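Local coordinates for protein dihydroneopterin triphosphate diphosphatase (Escherichia coli, PDB 2O5W) that probably hydrolyses dihydroneopterin triphosphate to the monophosphate and pyrophosphate in folate biosynthesis, and can also act on nucleoside triphosphates, preferring dATP, at residues V5-V10 / T40-E45; F35-T40 / K58-I63. All coordinates share one frame; numbering follows the deposited sequence.

Strand 36-42 is the element common to both contacts, and Thr40 belongs to each. Interaction 1 lies near the surface, where the residues leading into strand 10-18 meet the end of strand 36-42 and the first residues of the Nudix box; backbone and hydroxyl hydrogen bonds give way there to an outer salt bridge. Interaction 2 is buried, sets the same strand against the end of helix 49-61, and has no direct hydrogen bond between its segments: valine packing and a shared sodium ion join them. With centres 15 Å apart, both touch the bound pyrophosphate, interaction 1 through Lys7 and Thr40 and interaction 2 through Thr40.

Interaction 1 of 2, residues V5-V10 / T40-E45; sequences VYKRPV and TGSVEE. With NA (sodium ion), chain H; PPV (pyrophosphate), chain I.
Val10 and Val43 join the two backbones through a nearly straight hydrogen bond, Val43 N to Val10 O at 2.9 Å, while the touching parts, residues 7-10 and 42-45, run 87° apart. The chains come closest at Arg8 and Ser42, whose CA atoms are 5.7 Å from each other. Ser42 adds a second bond. With chi1 at -52° its OG sits beside the backbone N, facing Arg8, and donates to Arg8 O over 3.2 Å, in the carbonyl plane and on a lone pair. Two carbonyls of the 5-10 segment are thus held by neighbouring residues of the Nudix box. Beyond them the valine side chains meet only loosely, Val10 CG1 lying 4.5 Å from Val43 CG2.

Arg8 reaches farther out. Its CD passes beside Val43 O, a bend at chi3 turns the guanidinium, and NH2 forms a salt bridge with Glu45 OE1 at 2.8 Å; the planes are 63° apart, and the pairing runs through one oxygen rather than a flat two-oxygen, two-nitrogen fit. The carboxylate of Glu44 lies off the edge of the guanidinium, but with 4.2 Å between Arg8 NE and Glu44 OE1 the attraction is only long-range. Lys7 instead extends along the pyrophosphate, where its NZ makes a weak hydrogen bond to O12 at 3.5 Å, consistent with a substrate-binding role.

Around the contact, Gly41 pairs with Ile12 of strand 10-18, Pro9 bonds through its backbone to Thr99 of strand 97-107, and Arg55 of helix 49-61 holds the carbonyl of Ser42.

Interaction 2 of 2, residues F35-T40 / K58-I63; sequences FWQSVT and KEEVTI. With NA (sodium ion), chain H; PPV (pyrophosphate), chain I.
Val39 packs its forked side chain against the carboxylate and root of Glu60, near the end of helix 49-61. Glu60 OE1 rests against the triangle of Val39 CA, CG1 and CG2, 3.2 Å from CG2, and that same CG2 meets Val61 CG1 at 4.1 Å. An extended chain (chi2 -163°) carries the Glu60 carboxylate from the helix to the strand, where OE2 binds the sodium ion at 2.5 Å. Thr40 O, at 2.6 Å, and pyrophosphate OPP, at 2.2 Å, also bind the sodium, so the ion joins strand, helix and ligand. Thr40 OG1 donates a hydrogen bond to pyrophosphate O22 at 2.6 Å. Replacing Val39 by an alanine would probably open a gap beside Val61 and leave the Glu60 carboxylate freer to shift from the metal.

The Gln37 side is looser: its OE1 stays 4.5 Å from Glu60 OE2 and is hydrogen-bonded to His118 instead. The helix turns its far side, with Lys58 and its salt bridge to Asp64, away from the strand toward solvent.

A Nudix-box helix whose glutamates face a metal and a diphosphate beside a strand is the hallmark of the Nudix hydrolase site; Glu60, with Glu56 and Glu117, probably binds magnesium in the working enzyme.

Interaction 1 of 2, residues V5-V10 / T40-E45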
loop_
_atom_site.group_PDB
_atom_site.type_symbol
_atom_site.label_atom_id
_atom_site.label_comp_id
_atom_site.label_asym_id
_atom_site.label_seq_id
_atom_site.Cartn_x
_atom_site.Cartn_y
_atom_site.Cartn_z
ATOM N N VAL A 5 16.489 9.479 -7.387
ATOM C CA VAL A 5 15.531 10.484 -7.863
ATOM C C VAL A 5 14.283 10.465 -7.007
ATOM O O VAL A 5 13.913 9.424 -6.463
ATOM C CB VAL A 5 15.156 10.297 -9.339
ATOM C CG1 VAL A 5 16.081 11.136 -10.226
ATOM C CG2 VAL A 5 15.176 8.816 -9.721
ATOM N N TYR A 6 13.641 11.621 -6.891
ATOM C CA TYR A 6 12.629 11.834 -5.863
ATOM C C TYR A 6 11.348 11.054 -6.070
ATOM O O TYR A 6 10.907 10.857 -7.205
ATOM C CB TYR A 6 12.307 13.316 -5.753
ATOM C CG TYR A 6 13.477 14.139 -5.298
ATOM C CD1 TYR A 6 14.012 13.981 -4.018
ATOM C CD2 TYR A 6 14.051 15.080 -6.143
ATOM C CE1 TYR A 6 15.091 14.742 -3.596
ATOM C CE2 TYR A 6 15.124 15.845 -5.733
ATOM C CZ TYR A 6 15.638 15.673 -4.462
ATOM O OH TYR A 6 16.700 16.442 -4.066
ATOM N N LYS A 7 10.759 10.612 -4.963
ATOM C CA LYS A 7 9.404 10.077 -4.996
ATOM C C LYS A 7 8.443 11.210 -5.337
ATOM O O LYS A 7 8.579 12.321 -4.820
ATOM C CB LYS A 7 9.010 9.478 -3.645
ATOM C CG LYS A 7 9.786 8.264 -3.211
ATOM C CD LYS A 7 9.267 7.807 -1.869
ATOM C CE LYS A 7 10.230 6.863 -1.182
ATOM N NZ LYS A 7 9.869 6.709 0.258
ATOM N N ARG A 8 7.490 10.926 -6.218
ATOM C CA ARG A 8 6.439 11.879 -6.545
ATOM C C ARG A 8 5.407 11.824 -5.434
ATOM O O ARG A 8 5.083 10.737 -4.953
ATOM C CB ARG A 8 5.782 11.543 -7.879
ATOM C CG ARG A 8 6.678 10.805 -8.858
ATOM C CD ARG A 8 5.961 10.533 -10.171
ATOM N NE ARG A 8 6.428 11.406 -11.244
ATOM C CZ ARG A 8 6.056 12.673 -11.407
ATOM N NH1 ARG A 8 5.199 13.245 -10.562
ATOM N NH2 ARG A 8 6.545 13.377 -12.426
ATOM N N PRO A 9 4.914 12.998 -4.995
ATOM C CA PRO A 9 3.907 13.126 -3.931
ATOM C C PRO A 9 2.494 12.638 -4.300
ATOM O O PRO A 9 1.559 12.817 -3.525
ATOM C CB PRO A 9 3.903 14.629 -3.636
ATOM C CG PRO A 9 4.356 15.246 -4.887
ATOM C CD PRO A 9 5.349 14.312 -5.490
ATOM N N VAL A 10 2.345 12.027 -5.469
ATOM C CA VAL A 10 1.084 11.406 -5.843
ATOM C C VAL A 10 1.284 9.902 -5.838
ATOM O O VAL A 10 2.112 9.385 -6.573
ATOM C CB VAL A 10 0.580 11.879 -7.224
ATOM C CG1 VAL A 10 -0.823 11.378 -7.460
ATOM C CG2 VAL A 10 0.613 13.396 -7.320
ATOM N N THR A 40 2.024 0.369 -1.055
ATOM C CA THR A 40 2.021 1.753 -1.537
ATOM C C THR A 40 3.079 1.977 -2.609
ATOM O O THR A 40 4.006 1.190 -2.758
ATOM C CB THR A 40 2.286 2.775 -0.405
ATOM O OG1 THR A 40 3.587 2.558 0.137
ATOM C CG2 THR A 40 1.270 2.651 0.702
ATOM N N GLY A 41 2.950 3.075 -3.339
ATOM C CA GLY A 41 3.934 3.453 -4.341
ATOM C C GLY A 41 3.499 4.693 -5.087
ATOM O O GLY A 41 2.312 4.967 -5.215
ATOM N N SER A 42 4.468 5.456 -5.573
ATOM C CA SER A 42 4.180 6.596 -6.418
ATOM C C SER A 42 3.557 6.165 -7.738
ATOM O O SER A 42 3.790 5.054 -8.247
ATOM C CB SER A 42 5.444 7.395 -6.691
ATOM O OG SER A 42 6.100 7.705 -5.476
ATOM N N VAL A 43 2.741 7.070 -8.261
ATOM C CA VAL A 43 2.161 6.968 -9.571
ATOM C C VAL A 43 3.185 7.576 -10.512
ATOM O O VAL A 43 3.410 8.784 -10.493
ATOM C CB VAL A 43 0.839 7.734 -9.599
ATOM C CG1 VAL A 43 0.266 7.795 -10.996
ATOM C CG2 VAL A 43 -0.141 7.089 -8.637
ATOM N N GLU A 44 3.829 6.728 -11.310
ATOM C CA GLU A 44 4.892 7.170 -12.216
ATOM C C GLU A 44 4.401 8.116 -13.312
ATOM O O GLU A 44 3.206 8.153 -13.627
ATOM C CB GLU A 44 5.632 5.969 -12.837
ATOM C CG GLU A 44 6.737 5.376 -11.949
ATOM C CD GLU A 44 7.626 6.452 -11.318
ATOM O OE1 GLU A 44 7.815 7.514 -11.962
ATOM O OE2 GLU A 44 8.126 6.246 -10.182
ATOM N N GLU A 45 5.333 8.893 -13.864
ATOM C CA GLU A 45 5.079 9.724 -15.039
ATOM C C GLU A 45 4.710 8.825 -16.212
ATOM O O GLU A 45 5.412 7.859 -16.501
ATOM C CB GLU A 45 6.337 10.526 -15.380
ATOM C CG GLU A 45 6.229 11.410 -16.613
ATOM C CD GLU A 45 5.798 12.835 -16.284
ATOM O OE1 GLU A 45 6.201 13.365 -15.210
ATOM O OE2 GLU A 45 5.066 13.427 -17.116
HETATM NA NA NA H . 6.628 1.036 -2.873
HETATM O O11 PPV I . 9.290 2.540 -3.212
HETATM P P1 PPV I . 8.141 3.523 -3.525
HETATM O O21 PPV I . 8.627 4.938 -3.294
HETATM O O31 PPV I . 7.720 3.376 -4.986
HETATM O OPP PPV I . 6.880 3.238 -2.550
HETATM P P2 PPV I . 6.923 3.684 -0.996
HETATM O O12 PPV I . 8.360 3.682 -0.528
HETATM O O22 PPV I . 6.141 2.675 -0.137
HETATM O O32 PPV I . 6.310 5.057 -0.840
#

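Interaction 2 of 2, residues F35-T40 / K58-I63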
loop_
_atom_site.group_PDB
_atom_site.type_symbol
_atom_site.label_atom_id
_atom_site.label_comp_id
_atom_site.label_asym_id
_atom_site.label_seq_id
_atom_site.Cartn_x
_atom_site.Cartn_y
_atom_site.Cartn_z
ATOM N N PHE A 35 7.117 0.729 10.964
ATOM C CA PHE A 35 6.028 1.112 10.084
ATOM C C PHE A 35 5.571 -0.133 9.326
ATOM O O PHE A 35 6.296 -0.659 8.480
ATOM C CB PHE A 35 6.548 2.177 9.115
ATOM C CG PHE A 35 5.484 2.948 8.386
ATOM C CD1 PHE A 35 4.171 2.492 8.302
ATOM C CD2 PHE A 35 5.818 4.131 7.738
ATOM C CE1 PHE A 35 3.212 3.221 7.610
ATOM C CE2 PHE A 35 4.874 4.850 7.037
ATOM C CZ PHE A 35 3.564 4.392 6.974
ATOM N N TRP A 36 4.378 -0.612 9.661
ATOM C CA TRP A 36 3.736 -1.704 8.947
ATOM C C TRP A 36 2.593 -1.132 8.117
ATOM O O TRP A 36 1.847 -0.293 8.612
ATOM C CB TRP A 36 3.186 -2.736 9.930
ATOM C CG TRP A 36 4.230 -3.529 10.616
ATOM C CD1 TRP A 36 4.983 -3.137 11.669
ATOM C CD2 TRP A 36 4.643 -4.863 10.293
ATOM N NE1 TRP A 36 5.856 -4.135 12.024
ATOM C CE2 TRP A 36 5.663 -5.212 11.197
ATOM C CE3 TRP A 36 4.252 -5.797 9.321
ATOM C CZ2 TRP A 36 6.300 -6.463 11.172
ATOM C CZ3 TRP A 36 4.886 -7.046 9.295
ATOM C CH2 TRP A 36 5.897 -7.362 10.215
ATOM N N GLN A 37 2.452 -1.609 6.877
ATOM C CA GLN A 37 1.565 -1.006 5.880
ATOM C C GLN A 37 1.086 -2.003 4.834
ATOM O O GLN A 37 1.607 -3.115 4.722
ATOM C CB GLN A 37 2.295 0.122 5.141
ATOM C CG GLN A 37 3.513 -0.356 4.326
ATOM C CD GLN A 37 4.021 0.642 3.271
ATOM O OE1 GLN A 37 4.811 0.270 2.397
ATOM N NE2 GLN A 37 3.579 1.899 3.352
ATOM N N SER A 38 0.103 -1.577 4.051
ATOM C CA SER A 38 -0.307 -2.282 2.852
ATOM C C SER A 38 0.631 -1.831 1.724
ATOM O O SER A 38 1.603 -1.111 1.979
ATOM C CB SER A 38 -1.750 -1.922 2.509
ATOM O OG SER A 38 -2.599 -1.987 3.636
ATOM N N VAL A 39 0.331 -2.232 0.487
ATOM C CA VAL A 39 1.142 -1.862 -0.674
ATOM C C VAL A 39 0.935 -0.399 -1.062
ATOM O O VAL A 39 -0.188 0.019 -1.361
ATOM C CB VAL A 39 0.840 -2.779 -1.898
ATOM C CG1 VAL A 39 1.339 -2.161 -3.207
ATOM C CG2 VAL A 39 1.430 -4.180 -1.692
ATOM N N THR A 40 2.024 0.369 -1.055
ATOM C CA THR A 40 2.021 1.753 -1.537
ATOM C C THR A 40 3.079 1.977 -2.609
ATOM O O THR A 40 4.006 1.190 -2.758
ATOM C CB THR A 40 2.286 2.775 -0.405
ATOM O OG1 THR A 40 3.587 2.558 0.137
ATOM C CG2 THR A 40 1.270 2.651 0.702
ATOM N N LYS A 58 2.632 -6.227 -8.210
ATOM C CA LYS A 58 3.552 -7.164 -8.852
ATOM C C LYS A 58 4.973 -7.048 -8.284
ATOM O O LYS A 58 5.602 -8.062 -7.967
ATOM C CB LYS A 58 3.552 -6.975 -10.377
ATOM C CG LYS A 58 4.590 -7.816 -11.114
ATOM C CD LYS A 58 4.315 -7.907 -12.612
ATOM C CE LYS A 58 5.065 -9.088 -13.235
ATOM N NZ LYS A 58 4.361 -9.586 -14.451
ATOM N N GLU A 59 5.464 -5.817 -8.149
ATOM C CA GLU A 59 6.807 -5.574 -7.619
ATOM C C GLU A 59 6.924 -5.925 -6.146
ATOM O O GLU A 59 7.797 -6.688 -5.762
ATOM C CB GLU A 59 7.207 -4.111 -7.783
ATOM C CG GLU A 59 7.493 -3.658 -9.202
ATOM C CD GLU A 59 7.746 -2.165 -9.269
ATOM O OE1 GLU A 59 7.895 -1.542 -8.192
ATOM O OE2 GLU A 59 7.787 -1.620 -10.392
ATOM N N GLU A 60 6.048 -5.359 -5.323
ATOM C CA GLU A 60 6.194 -5.439 -3.874
ATOM C C GLU A 60 5.890 -6.813 -3.290
ATOM O O GLU A 60 6.545 -7.233 -2.336
ATOM C CB GLU A 60 5.327 -4.389 -3.183
ATOM C CG GLU A 60 5.946 -3.007 -3.111
ATOM C CD GLU A 60 5.258 -2.114 -2.085
ATOM O OE1 GLU A 60 4.190 -2.501 -1.572
ATOM O OE2 GLU A 60 5.785 -1.022 -1.784
ATOM N N VAL A 61 4.897 -7.501 -3.848
ATOM C CA VAL A 61 4.440 -8.764 -3.268
ATOM C C VAL A 61 4.309 -9.913 -4.271
ATOM O O VAL A 61 3.725 -10.953 -3.953
ATOM C CB VAL A 61 3.129 -8.594 -2.446
ATOM C CG1 VAL A 61 3.371 -7.745 -1.229
ATOM C CG2 VAL A 61 2.020 -7.996 -3.284
ATOM N N THR A 62 4.866 -9.722 -5.468
ATOM C CA THR A 62 4.855 -10.742 -6.541
ATOM C C THR A 62 3.494 -11.433 -6.733
ATOM O O THR A 62 3.325 -12.611 -6.407
ATOM C CB THR A 62 5.952 -11.811 -6.333
ATOM O OG1 THR A 62 7.120 -11.199 -5.777
ATOM C CG2 THR A 62 6.306 -12.465 -7.655
ATOM N N ILE A 63 2.526 -10.678 -7.242
ATOM C CA ILE A 63 1.199 -11.194 -7.548
ATOM C C ILE A 63 0.754 -10.495 -8.818
ATOM O O ILE A 63 0.638 -9.275 -8.853
ATOM C CB ILE A 63 0.173 -10.919 -6.415
ATOM C CG1 ILE A 63 0.522 -11.699 -5.140
ATOM C CG2 ILE A 63 -1.245 -11.285 -6.871
ATOM C CD1 ILE A 63 -0.065 -11.102 -3.862
HETATM NA NA NA H . 6.628 1.036 -2.873
HETATM O O11 PPV I . 9.290 2.540 -3.212
HETATM P P1 PPV I . 8.141 3.523 -3.525
HETATM O O21 PPV I . 8.627 4.938 -3.294
HETATM O O31 PPV I . 7.720 3.376 -4.986
HETATM O OPP PPV I . 6.880 3.238 -2.550
HETATM P P2 PPV I . 6.923 3.684 -0.996
HETATM O O12 PPV I . 8.360 3.682 -0.528
HETATM O O22 PPV I . 6.141 2.675 -0.137
HETATM O O32 PPV I . 6.310 5.057 -0.840
#